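Local structure of avidin-related protein 4/5 (Gallus gallus, 2OF8) at residues 104-107 / 108-111. The protein binds a biotin nitroanilide and probably biotin itself, as a tetrameric avidin relative of high affinity. The protein carries 2 engineered substitutions. Numbering follows the deposited sequence.
With BNI (5-(2-oxo-hexahydro-thieno[3,4-D]imidazol-6-yl)-pentanoic acid (4-nitro-phenyl)-amide), chain L; FMT (formic acid), chain J.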
loop_
_atom_site.group_PDB
_atom_site.type_symbol
_atom_site.label_atom_id
_atom_site.label_comp_id
_atom_site.label_asym_id
_atom_site.label_seq_id
_atom_site.Cartn_x
_atom_site.Cartn_y
_atom_site.Cartn_z
ATOM N N ILE A 104 -10.326 -4.321 17.504
ATOM C CA ILE A 104 -9.803 -5.030 16.349
ATOM C C ILE A 104 -10.809 -5.191 15.213
ATOM O O ILE A 104 -10.404 -5.363 14.069
ATOM C CB ILE A 104 -9.212 -6.398 16.783
ATOM C CG1 ILE A 104 -8.280 -6.948 15.701
ATOM C CG2 ILE A 104 -10.319 -7.399 17.125
ATOM C CD1 ILE A 104 -7.369 -8.033 16.199
ATOM N N SER A 105 -12.108 -5.109 15.510
ATOM C CA SER A 105 -13.139 -5.191 14.472
ATOM C C SER A 105 -13.069 -4.029 13.471
ATOM O O SER A 105 -13.584 -4.145 12.358
ATOM C CB SER A 105 -14.543 -5.283 15.090
ATOM O OG SER A 105 -15.004 -4.027 15.533
ATOM N N TYR A 106 -12.439 -2.925 13.874
ATOM C CA TYR A 106 -12.244 -1.765 13.008
ATOM C C TYR A 106 -10.855 -1.705 12.368
ATOM O O TYR A 106 -10.562 -0.788 11.610
ATOM C CB TYR A 106 -12.453 -0.487 13.813
ATOM C CG TYR A 106 -13.844 -0.329 14.370
ATOM C CD1 TYR A 106 -14.896 0.070 13.554
ATOM C CD2 TYR A 106 -14.109 -0.561 15.716
ATOM C CE1 TYR A 106 -16.177 0.229 14.061
ATOM C CE2 TYR A 106 -15.390 -0.400 16.234
ATOM C CZ TYR A 106 -16.415 -0.008 15.401
ATOM O OH TYR A 106 -17.688 0.146 15.911
ATOM N N ASP A 107 -10.004 -2.677 12.670
ATOM C CA ASP A 107 -8.619 -2.656 12.199
ATOM C C ASP A 107 -8.501 -2.513 10.677
ATOM O O ASP A 107 -7.580 -1.852 10.179
ATOM C CB ASP A 107 -7.896 -3.914 12.660
ATOM C CG ASP A 107 -6.476 -3.946 12.199
ATOM O OD1 ASP A 107 -5.651 -3.227 12.796
ATOM O OD2 ASP A 107 -6.125 -4.646 11.229
ATOM N N TRP A 108 -9.428 -3.125 9.947
ATOM C CA TRP A 108 -9.366 -3.163 8.493
ATOM C C TRP A 108 -9.307 -1.781 7.854
ATOM O O TRP A 108 -8.735 -1.647 6.777
ATOM C CB TRP A 108 -10.569 -3.933 7.931
ATOM C CG TRP A 108 -11.866 -3.231 8.151
ATOM C CD1 TRP A 108 -12.667 -3.323 9.251
ATOM C CD2 TRP A 108 -12.503 -2.303 7.267
ATOM N NE1 TRP A 108 -13.757 -2.502 9.110
ATOM C CE2 TRP A 108 -13.684 -1.865 7.902
ATOM C CE3 TRP A 108 -12.188 -1.785 6.005
ATOM C CZ2 TRP A 108 -14.554 -0.949 7.313
ATOM C CZ3 TRP A 108 -13.047 -0.872 5.430
ATOM C CH2 TRP A 108 -14.216 -0.466 6.081
ATOM N N LYS A 109 -9.893 -0.769 8.488
ATOM C CA LYS A 109 -9.989 0.561 7.887
ATOM C C LYS A 109 -8.932 1.536 8.405
ATOM O O LYS A 109 -8.987 2.713 8.085
ATOM C CB LYS A 109 -11.391 1.159 8.089
ATOM C CG LYS A 109 -11.748 1.518 9.523
ATOM C CD LYS A 109 -13.141 2.116 9.617
ATOM C CE LYS A 109 -13.478 2.527 11.031
ATOM N NZ LYS A 109 -14.850 3.094 11.111
ATOM N N ALA A 110 -7.969 1.045 9.182
ATOM C CA ALA A 110 -7.067 1.916 9.927
ATOM C C ALA A 110 -5.766 2.303 9.231
ATOM O O ALA A 110 -4.966 3.005 9.838
ATOM C CB ALA A 110 -6.732 1.275 11.262
ATOM N N THR A 111 -5.516 1.844 8.005
ATOM C CA THR A 111 -4.239 2.122 7.357
ATOM C C THR A 111 -4.423 2.785 6.006
ATOM O O THR A 111 -4.997 2.209 5.086
ATOM C CB THR A 111 -3.401 0.855 7.190
ATOM O OG1 THR A 111 -3.257 0.199 8.460
ATOM C CG2 THR A 111 -1.978 1.214 6.750
HETATM C C1 BNI L . -16.901 1.551 2.407
HETATM C C10 BNI L . -17.321 0.528 1.343
HETATM C C9 BNI L . -17.072 -0.918 1.763
HETATM C C8 BNI L . -15.580 -1.197 1.919
HETATM C C7 BNI L . -15.361 -2.589 2.465
HETATM C C2 BNI L . -13.834 -2.957 2.547
HETATM C C6 BNI L . -11.636 -3.946 1.745
HETATM C C4 BNI L . -13.505 -4.214 3.412
HETATM C C5 BNI L . -12.141 -4.744 2.935
HETATM C C3 BNI L . -13.738 -6.405 2.768
HETATM O O2 BNI L . -17.110 1.323 3.595
HETATM O O3 BNI L . -14.256 -7.527 2.535
HETATM N N1 BNI L . -12.445 -6.109 2.596
HETATM N N2 BNI L . -14.400 -5.346 3.208
HETATM S S1 BNI L . -13.151 -3.371 0.905
HETATM N N17 BNI L . -16.259 2.664 2.031
HETATM C C18 BNI L . -15.845 3.796 2.676
HETATM C C20 BNI L . -16.020 5.098 2.111
HETATM C C21 BNI L . -15.560 6.260 2.834
HETATM C C22 BNI L . -14.913 6.112 4.139
HETATM C C23 BNI L . -14.741 4.798 4.694
HETATM C C24 BNI L . -15.188 3.653 3.978
HETATM N N25 BNI L . -14.429 7.338 4.890
HETATM O O26 BNI L . -14.566 8.446 4.444
HETATM O O27 BNI L . -13.898 7.245 5.959
HETATM C C FMT J . -9.509 -4.745 20.756
HETATM O O1 FMT J . -9.930 -5.744 20.166
HETATM O O2 FMT J . -9.824 -4.460 21.913
HETATM O O HOH W 1 -10.754 -5.590 11.096
HETATM O O HOH W 2 -5.120 -1.777 8.849
#
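Trp108 turns the CD1 edge of its indole to the carbonyl oxygen of Ser105, which lies in the ring plane 3.3 Å from CD1, while the far end of the ring reaches a ligand held by a neighbouring subunit. Residues 104 to about 109 form a 3-10 turn in the loop that leads into strand 111-120 of the avidin beta barrel. CZ3 of Trp108 comes within 3.6 Å of C2 of the biotin nitroanilide, the tryptophan lent to a neighbour's biotin site, as in avidin. With chi1 at 67°, its CG is close to both the backbone N and the carbonyl carbon, and CD1 faces back toward Ser105. Lys109 CB lies above one face of the indole, toward its rim. An alanine in place of Trp108 would probably leave the neighbour's ligand without this wall. Two i to i+3 bonds join 104-107 to 108-111: Lys109 N to Tyr106 O at 3.2 Å, and Ala110 N to Asp107 O at 3.1 Å. The extended Lys109 chain runs alongside Tyr106, with CE 3.8 Å from CD1 of the ring. Asp107 OD1 forms a salt bridge with Arg98. One water donates to Asp107 O at 2.8 Å and is hydrogen-bonded to Thr111 OG1 at 2.7 Å.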